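Local atomic coordinates of coiled-coil and C2 domain-containing protein 1-like (Drosophila melanogaster, PDB entry 6EI6), a protein that binds monophosphorylated phosphoinositides through its C2 domain and regulates the ESCRT-III subunit Shrub in endosomal sorting, probably by preventing its inappropriate polymerisation. Residues 132-135 with 136-140; 36-39 with 40-44; 54-57 with 58-62; 252-255 with 256-259. All blocks are in the same frame, centred on the assembly; numbering follows the deposited sequence.

Contact 1: 132-135 with 136-140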
# COMPACT_ATOMS: atom_id res chain seq x y z
N VAL A 132 -21.71 4.00 18.60
CA VAL A 132 -22.21 5.21 19.22
C VAL A 132 -23.47 4.89 20.02
O VAL A 132 -23.98 3.77 20.01
CB VAL A 132 -22.50 6.31 18.18
CG1 VAL A 132 -21.22 6.79 17.54
CG2 VAL A 132 -23.48 5.80 17.12
N ALA A 133 -23.99 5.91 20.72
CA ALA A 133 -25.27 5.78 21.40
C ALA A 133 -26.45 6.06 20.48
O ALA A 133 -27.58 5.69 20.79
CB ALA A 133 -25.31 6.71 22.62
N ASN A 134 -26.21 6.64 19.40
CA ASN A 134 -27.40 6.89 18.61
C ASN A 134 -27.52 5.89 17.48
O ASN A 134 -26.53 5.28 17.06
CB ASN A 134 -27.36 8.30 18.02
CG ASN A 134 -26.69 9.28 18.95
OD1 ASN A 134 -25.46 9.30 19.08
ND2 ASN A 134 -27.50 10.10 19.64
N PRO A 135 -28.73 5.68 17.00
CA PRO A 135 -28.89 4.94 15.74
C PRO A 135 -28.60 5.87 14.58
O PRO A 135 -27.45 6.13 14.22
CB PRO A 135 -30.36 4.49 15.77
CG PRO A 135 -31.06 5.49 16.67
CD PRO A 135 -30.02 6.01 17.64
N LYS A 136 -29.69 6.38 14.00
CA LYS A 136 -29.74 7.55 13.13
C LYS A 136 -29.23 8.77 13.90
O LYS A 136 -28.67 8.61 14.99
CB LYS A 136 -31.18 7.69 12.62
CG LYS A 136 -31.48 8.78 11.60
CD LYS A 136 -32.90 9.31 11.78
CE LYS A 136 -33.20 9.79 13.20
NZ LYS A 136 -32.33 10.88 13.73
N ASP A 137 -29.47 9.99 13.38
CA ASP A 137 -28.68 11.20 13.64
C ASP A 137 -27.64 11.06 14.74
O ASP A 137 -27.68 11.76 15.77
CB ASP A 137 -29.55 12.42 13.95
CG ASP A 137 -28.79 13.76 13.75
OD1 ASP A 137 -29.20 14.54 12.85
OD2 ASP A 137 -27.82 14.08 14.50
N VAL A 138 -26.75 10.11 14.54
CA VAL A 138 -25.34 10.41 14.71
C VAL A 138 -24.92 11.09 13.41
O VAL A 138 -25.26 10.62 12.31
CB VAL A 138 -24.53 9.14 15.03
CG1 VAL A 138 -24.27 8.27 13.80
CG2 VAL A 138 -23.26 9.50 15.78
N ASP A 139 -24.35 12.29 13.52
CA ASP A 139 -23.82 13.02 12.39
C ASP A 139 -22.31 13.00 12.53
O ASP A 139 -21.78 13.23 13.63
CB ASP A 139 -24.32 14.47 12.34
CG ASP A 139 -25.82 14.57 12.17
OD1 ASP A 139 -26.42 13.65 11.58
OD2 ASP A 139 -26.40 15.59 12.63
N THR A 140 -21.61 12.70 11.43
CA THR A 140 -20.18 12.45 11.51
C THR A 140 -19.45 13.17 10.40
O THR A 140 -20.01 13.49 9.35
CB THR A 140 -19.87 10.95 11.46
OG1 THR A 140 -20.77 10.33 10.53
CG2 THR A 140 -20.08 10.32 12.81

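Contact 2: 36-39 with 40-44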
# COMPACT_ATOMS: atom_id res chain seq x y z
N CYS A 36 27.26 -21.08 -1.90
CA CYS A 36 26.08 -21.10 -1.05
C CYS A 36 25.35 -19.76 -1.11
O CYS A 36 24.13 -19.72 -1.28
CB CYS A 36 26.47 -21.44 0.38
SG CYS A 36 25.08 -21.55 1.58
N GLU A 37 26.10 -18.66 -0.98
CA GLU A 37 25.49 -17.34 -0.94
C GLU A 37 24.84 -16.99 -2.27
O GLU A 37 23.77 -16.36 -2.30
CB GLU A 37 26.55 -16.29 -0.57
CG GLU A 37 26.01 -14.84 -0.50
CD GLU A 37 24.87 -14.66 0.54
OE1 GLU A 37 24.78 -15.48 1.50
OE2 GLU A 37 24.07 -13.70 0.37
N ILE A 38 25.47 -17.39 -3.38
CA ILE A 38 24.84 -17.24 -4.69
C ILE A 38 23.48 -17.91 -4.68
O ILE A 38 22.48 -17.33 -5.14
CB ILE A 38 25.74 -17.80 -5.80
CG1 ILE A 38 26.93 -16.87 -6.06
CG2 ILE A 38 24.92 -18.01 -7.09
CD1 ILE A 38 27.89 -17.34 -7.15
N GLY A 39 23.41 -19.12 -4.12
CA GLY A 39 22.15 -19.84 -4.03
C GLY A 39 21.12 -19.09 -3.21
O GLY A 39 19.94 -19.02 -3.58
N VAL A 40 21.54 -18.49 -2.09
CA VAL A 40 20.62 -17.72 -1.28
C VAL A 40 20.10 -16.51 -2.06
O VAL A 40 18.91 -16.21 -2.05
CB VAL A 40 21.31 -17.32 0.04
CG1 VAL A 40 20.64 -16.12 0.69
CG2 VAL A 40 21.33 -18.50 0.98
N ARG A 41 21.00 -15.81 -2.76
CA ARG A 41 20.60 -14.64 -3.55
C ARG A 41 19.71 -15.00 -4.74
O ARG A 41 18.79 -14.24 -5.09
CB ARG A 41 21.85 -13.90 -4.03
CG ARG A 41 22.70 -13.34 -2.89
CD ARG A 41 22.01 -12.15 -2.20
NE ARG A 41 22.77 -11.63 -1.06
CZ ARG A 41 22.69 -10.38 -0.60
NH1 ARG A 41 21.89 -9.48 -1.15
NH2 ARG A 41 23.44 -10.03 0.42
N MET A 42 19.96 -16.14 -5.38
CA MET A 42 19.05 -16.64 -6.40
C MET A 42 17.63 -16.73 -5.85
O MET A 42 16.67 -16.26 -6.47
CB MET A 42 19.52 -18.01 -6.90
CG MET A 42 20.71 -17.96 -7.82
SD MET A 42 21.44 -19.60 -8.09
CE MET A 42 20.08 -20.43 -8.97
N GLU A 43 17.49 -17.34 -4.69
CA GLU A 43 16.17 -17.51 -4.10
C GLU A 43 15.57 -16.16 -3.68
O GLU A 43 14.39 -15.89 -3.94
CB GLU A 43 16.28 -18.47 -2.93
CG GLU A 43 14.96 -18.88 -2.38
CD GLU A 43 15.06 -20.08 -1.49
OE1 GLU A 43 16.07 -20.84 -1.63
OE2 GLU A 43 14.14 -20.24 -0.66
N GLU A 44 16.37 -15.30 -3.06
CA GLU A 44 15.91 -13.95 -2.73
C GLU A 44 15.44 -13.20 -3.96
O GLU A 44 14.37 -12.55 -3.94
CB GLU A 44 17.04 -13.16 -2.05
CG GLU A 44 17.34 -13.66 -0.68
CD GLU A 44 16.38 -13.07 0.34
OE1 GLU A 44 15.91 -11.91 0.13
OE2 GLU A 44 16.06 -13.78 1.33

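Contact 3: 54-57 with 58-62. With SO4 (sulfate ion), chain E.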
# COMPACT_ATOMS: atom_id res chain seq x y z
N LYS A 54 2.80 -10.45 -7.85
CA LYS A 54 1.55 -10.46 -7.08
C LYS A 54 1.03 -9.04 -6.86
O LYS A 54 -0.15 -8.77 -7.12
CB LYS A 54 1.76 -11.20 -5.77
CG LYS A 54 1.94 -12.66 -6.03
CD LYS A 54 2.25 -13.46 -4.81
CE LYS A 54 2.21 -14.96 -5.18
NZ LYS A 54 2.72 -15.85 -4.09
N ASN A 55 1.91 -8.12 -6.43
CA ASN A 55 1.54 -6.72 -6.26
C ASN A 55 0.91 -6.16 -7.53
O ASN A 55 -0.18 -5.57 -7.49
CB ASN A 55 2.76 -5.86 -5.89
CG ASN A 55 3.27 -6.12 -4.46
OD1 ASN A 55 2.69 -6.89 -3.70
ND2 ASN A 55 4.40 -5.49 -4.11
N THR A 56 1.61 -6.30 -8.67
CA THR A 56 1.09 -5.77 -9.93
C THR A 56 -0.22 -6.45 -10.31
O THR A 56 -1.19 -5.79 -10.71
CB THR A 56 2.13 -5.93 -11.04
OG1 THR A 56 3.24 -5.07 -10.77
CG2 THR A 56 1.56 -5.54 -12.41
N ARG A 57 -0.29 -7.78 -10.16
CA ARG A 57 -1.55 -8.49 -10.35
C ARG A 57 -2.65 -7.86 -9.52
O ARG A 57 -3.77 -7.63 -10.01
CB ARG A 57 -1.38 -9.97 -9.97
CG ARG A 57 -2.66 -10.75 -9.98
CD ARG A 57 -2.48 -12.06 -9.23
NE ARG A 57 -2.33 -11.80 -7.80
CZ ARG A 57 -1.84 -12.67 -6.91
NH1 ARG A 57 -1.43 -13.87 -7.29
NH2 ARG A 57 -1.75 -12.31 -5.64
N ASP A 58 -2.35 -7.54 -8.26
CA ASP A 58 -3.36 -7.02 -7.36
C ASP A 58 -3.77 -5.61 -7.76
O ASP A 58 -4.95 -5.25 -7.68
CB ASP A 58 -2.86 -7.06 -5.92
CG ASP A 58 -2.85 -8.47 -5.37
OD1 ASP A 58 -3.46 -9.36 -6.02
OD2 ASP A 58 -2.24 -8.69 -4.30
N HIS A 59 -2.82 -4.81 -8.23
CA HIS A 59 -3.19 -3.50 -8.75
C HIS A 59 -4.15 -3.63 -9.93
O HIS A 59 -5.15 -2.90 -10.00
CB HIS A 59 -1.96 -2.71 -9.18
CG HIS A 59 -2.29 -1.45 -9.89
ND1 HIS A 59 -2.61 -0.28 -9.23
CD2 HIS A 59 -2.40 -1.17 -11.22
CE1 HIS A 59 -2.87 0.67 -10.12
NE2 HIS A 59 -2.76 0.15 -11.33
N HIS A 60 -3.88 -4.55 -10.86
CA HIS A 60 -4.76 -4.71 -12.01
C HIS A 60 -6.13 -5.25 -11.60
O HIS A 60 -7.14 -4.87 -12.20
CB HIS A 60 -4.11 -5.61 -13.06
CG HIS A 60 -2.97 -4.95 -13.77
ND1 HIS A 60 -3.09 -3.72 -14.37
CD2 HIS A 60 -1.69 -5.33 -13.93
CE1 HIS A 60 -1.93 -3.37 -14.89
NE2 HIS A 60 -1.06 -4.32 -14.63
N LYS A 61 -6.18 -6.11 -10.58
CA LYS A 61 -7.45 -6.61 -10.07
C LYS A 61 -8.30 -5.49 -9.50
O LYS A 61 -9.47 -5.33 -9.85
CB LYS A 61 -7.21 -7.68 -9.01
CG LYS A 61 -8.45 -7.99 -8.22
CD LYS A 61 -8.35 -9.35 -7.57
CE LYS A 61 -8.56 -9.26 -6.07
NZ LYS A 61 -8.93 -10.58 -5.48
N ALA A 62 -7.70 -4.67 -8.63
CA ALA A 62 -8.40 -3.54 -8.05
C ALA A 62 -8.90 -2.56 -9.10
O ALA A 62 -9.83 -1.78 -8.82
CB ALA A 62 -7.51 -2.80 -7.07
S SO4 E . -1.33 -15.72 -3.71
O1 SO4 E . -1.02 -16.12 -5.09
O2 SO4 E . -0.32 -16.27 -2.80
O3 SO4 E . -1.38 -14.25 -3.59
O4 SO4 E . -2.64 -16.27 -3.35

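Contact 4: 252-255 with 256-259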
# COMPACT_ATOMS: atom_id res chain seq x y z
N PRO A 252 5.03 3.92 -7.07
CA PRO A 252 5.66 3.77 -5.76
C PRO A 252 6.86 4.69 -5.60
O PRO A 252 7.50 5.10 -6.57
CB PRO A 252 6.07 2.29 -5.73
CG PRO A 252 5.16 1.61 -6.69
CD PRO A 252 4.86 2.62 -7.76
N ILE A 253 7.15 5.03 -4.34
CA ILE A 253 8.31 5.86 -4.04
C ILE A 253 9.57 5.24 -4.63
O ILE A 253 10.39 5.92 -5.26
CB ILE A 253 8.45 6.05 -2.51
CG1 ILE A 253 7.15 6.57 -1.90
CG2 ILE A 253 9.58 7.01 -2.20
CD1 ILE A 253 6.56 7.72 -2.63
N LEU A 254 9.76 3.94 -4.43
CA LEU A 254 10.93 3.22 -4.92
C LEU A 254 10.70 2.61 -6.30
O LEU A 254 11.08 1.46 -6.56
CB LEU A 254 11.34 2.15 -3.92
CG LEU A 254 11.46 2.63 -2.48
CD1 LEU A 254 11.81 1.45 -1.55
CD2 LEU A 254 12.49 3.75 -2.41
N THR A 255 10.05 3.36 -7.19
CA THR A 255 9.86 2.91 -8.56
C THR A 255 11.19 2.69 -9.26
O THR A 255 11.34 1.74 -10.03
CB THR A 255 9.02 3.93 -9.32
OG1 THR A 255 7.63 3.74 -9.01
CG2 THR A 255 9.24 3.80 -10.82
N LYS A 256 12.19 3.52 -8.96
CA LYS A 256 13.43 3.49 -9.72
C LYS A 256 14.13 2.15 -9.54
O LYS A 256 14.52 1.51 -10.52
CB LYS A 256 14.35 4.63 -9.30
CG LYS A 256 15.64 4.71 -10.10
CD LYS A 256 16.45 5.97 -9.76
CE LYS A 256 17.60 6.17 -10.77
NZ LYS A 256 17.77 7.59 -11.24
N GLN A 257 14.29 1.71 -8.28
CA GLN A 257 14.94 0.42 -8.06
C GLN A 257 14.04 -0.77 -8.40
O GLN A 257 14.57 -1.85 -8.68
CB GLN A 257 15.44 0.30 -6.62
CG GLN A 257 14.47 0.56 -5.53
CD GLN A 257 15.20 0.84 -4.23
OE1 GLN A 257 15.37 2.01 -3.85
NE2 GLN A 257 15.67 -0.22 -3.54
N MET A 258 12.72 -0.59 -8.40
CA MET A 258 11.87 -1.66 -8.91
C MET A 258 12.10 -1.87 -10.40
O MET A 258 12.12 -3.01 -10.88
CB MET A 258 10.39 -1.35 -8.63
CG MET A 258 9.99 -1.54 -7.15
SD MET A 258 8.35 -0.90 -6.72
CE MET A 258 7.31 -1.98 -7.72
N GLU A 259 12.29 -0.79 -11.14
CA GLU A 259 12.57 -0.90 -12.57
C GLU A 259 13.89 -1.62 -12.81
O GLU A 259 14.01 -2.39 -13.76
CB GLU A 259 12.58 0.48 -13.21
CG GLU A 259 11.19 1.00 -13.52
CD GLU A 259 11.18 2.50 -13.82
OE1 GLU A 259 12.18 3.19 -13.48
OE2 GLU A 259 10.17 2.98 -14.39
O HOH W 1 12.10 5.78 -7.56

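Contact 1: 132-135 with 136-140
Val132 and Val138 face each other across the neck of a surface loop, tip to tip, and make the apolar contact between its two limbs. CG2 of Val138 does the touching: it stands 3.8 Å from Val132 CG1, and Val132 CG2 lies 3.9 Å from the same Val138 methyl, which therefore rests against both branches. The torsion of Val138 explains this. With chi1 at 77°, its CG2 lies anti to the backbone N and extends toward Val132, while CG1 is left in the tight place between N and the carbonyl carbon. That second methyl lies 3.9 Å from Pro135 O, out ahead of that carbonyl.

Asn134 comes at the valine on a slant. Its amide oxygen OD1 is 4.0 Å from Val138 CG2, and its CB packs 3.3 Å from Lys136 O. No hydrogen bond links the two limbs, so side-chain packing carries the contact between them. Lys136 swings outward on a chain bent at several bonds, toward Asp163. The carboxylates of Asp137 and Asp139 are modelled very close together, with Asp163 also near Asp137; such a cluster would probably raise the cost of charge, partly eased at Asp139 by the Asp163 N-H and a long, weak ion pair to Arg200, though the exact spacing is doubtful.

The loop leads from strand 119-128, in one four-stranded sheet of the C2 sandwich, to strand 140-145 in the other. Val132 leans on Ile210 of strand 208-216, while backbone hydrogen bonds join Val138 to Thr164 and Asp139 to Arg200.

Contact 2: 36-39 with 40-44
Cys36 starts the run of i to i+4 helical bonds here: its carbonyl O takes the N-H of Val40 at 3.0 Å, and Val40 CG2 packs against the same oxygen. SG is joined to Cys29 in a disulfide, which ties the start of the modelled chain to the first part of helix 34-62.

Glu37 makes the side-chain contact of the stretch. CG leaves anti to the backbone N, and a bend at chi2 of 60° then turns the carboxylate along the helix to Arg41. OE2 meets Arg41 NE at 2.8 Å, with an N-H...O angle of 162°. The oxygen sits at the edge of the guanidinium, in its plane, and Arg41 NE lies nearly along the extension of the Glu37 CD-OE2 bond, while the carboxylate plane is turned 76° from that of the guanidinium: one oxygen, one N-H, not a paired grip.

Ile38 gives its carbonyl to Met42 N at 2.8 Å. Its CG2 touches Met42 SD at 4.0 Å, and the Met42 side chain also touches Val86 of helix 66-91. Gly39, buried, accepts Glu43 N at 3.2 Å; the Glu43 carboxylate itself turns to Lys90 and Arg87 of helix 66-91.

Chemically, the helix divides its labour. The Glu37-Arg41 salt bridge lies along one helix, whereas Met42 and Glu43 use apolar packing and charge to bind this helix to its antiparallel partner in the hairpin.

Contact 3: 54-57 with 58-62
A sulfate site lies on the side of helix 34-62 near the end of the first arm of the helical hairpin: Lys54 and Arg57 hold the ion, and Asp58 braces Arg57 from the NE side. The ion probably comes from the crystallisation liquor. Arg57 NH2 donates to sulfate O3 at 2.8 Å and NH1 to O1 at 3.2 Å, so the end of the guanidinium grips two oxygens. Lys54 NZ, at the tip of an extended chain, adds a weak bond to O2 at 3.3 Å.

A bend at chi3 (70°) lays the Arg57 guanidinium alongside Asp58, with one face over Lys54 CA. Asp58 OD1 lies at its edge, 3.2 Å from Arg57 NE, and NH2 adds a weak second bond. Seen from the acid, NE comes in from above the carboxylate plane, 46° out of it, and the two flat groups are 39° apart. On the neighbouring flank, Thr56 CG2 runs beside the imidazole of His60, 3.6 Å from its CD2, and that ring goes on to meet Phe72 of helix 66-91. Backbone bonds run alongside, such as His60 N to Thr56 O at 3.0 Å.

Arg57 NH1 also forms a salt bridge to Glu73 of helix 66-91. The guanidinium is probably held in its rotation: NH1 is shared between Glu73 and sulfate, NH2 between Asp58 and sulfate. Lys54 and Arg57 probably offset part of the negative charge gathered there.

Contact 4: 252-255 with 256-259
Pro252 and Met258 meet at about a right angle where a type I turn, Pro252 to Thr255, runs into helix 255-263. The sulfur SD lies 4.0 Å from Pro252 CB and almost as near its CG; Met258 CG stands anti to the carbonyl carbon, and SD continues extended from it (chi2 170°). Leu254 and Gln257 instead run side by side and point the same way. The chi1 of 53° sets Gln257 CG between its own N and carbonyl carbon, and from there the chain extends along the leucine, with OE1 3.7 Å from Leu254 CD2. Thr255 and Glu259 pass each other at a slant, Thr255 CG2 lying 3.8 Å from Glu259 OE2.

The other branch of Thr255 looks back. OG1 donates to Pro252 O at 2.8 Å, approaching that carbonyl at a C=O...O angle of 123°, while Thr255 N makes only a weak bond to the same oxygen; together they pin the turn. Helical bonding begins with Met258 N to Leu254 O at 3.2 Å, followed by Glu259 N to Thr255 O at 2.9 Å. Around the threonine, Ile108 and Val109 supply apolar cover, and Ile108 also touches Pro252.

Leu254 holds the N-cap position without a polar side chain to cap the helix. A water helps in its place, accepting from Lys256 N at 2.7 Å and donating to Ile253 O. Between them, this water and the two Thr255 bonds to Pro252 O satisfy polar atoms just where turn becomes helix.

Overall arrangement
From the N terminus the order is contact 2, contact 3, contact 1, contact 4. All four are local and lie in series; none nests within or crosses another. Contacts 2 and 3 share helix 34-62, their centres about 27 Å apart, and both face helix 66-91 of the hairpin. Contact 1 closes a loop between the two sheets of the C2 sandwich, its centre about 57 Å from that of contact 2, on the opposite side of the chain's centre. Contact 4 leads out of strand 241-249 into helix 255-263, back toward the hairpin, where its nearest atoms come within about 6 Å of contact 3. Strand 265-268 then pairs with strand 99-102.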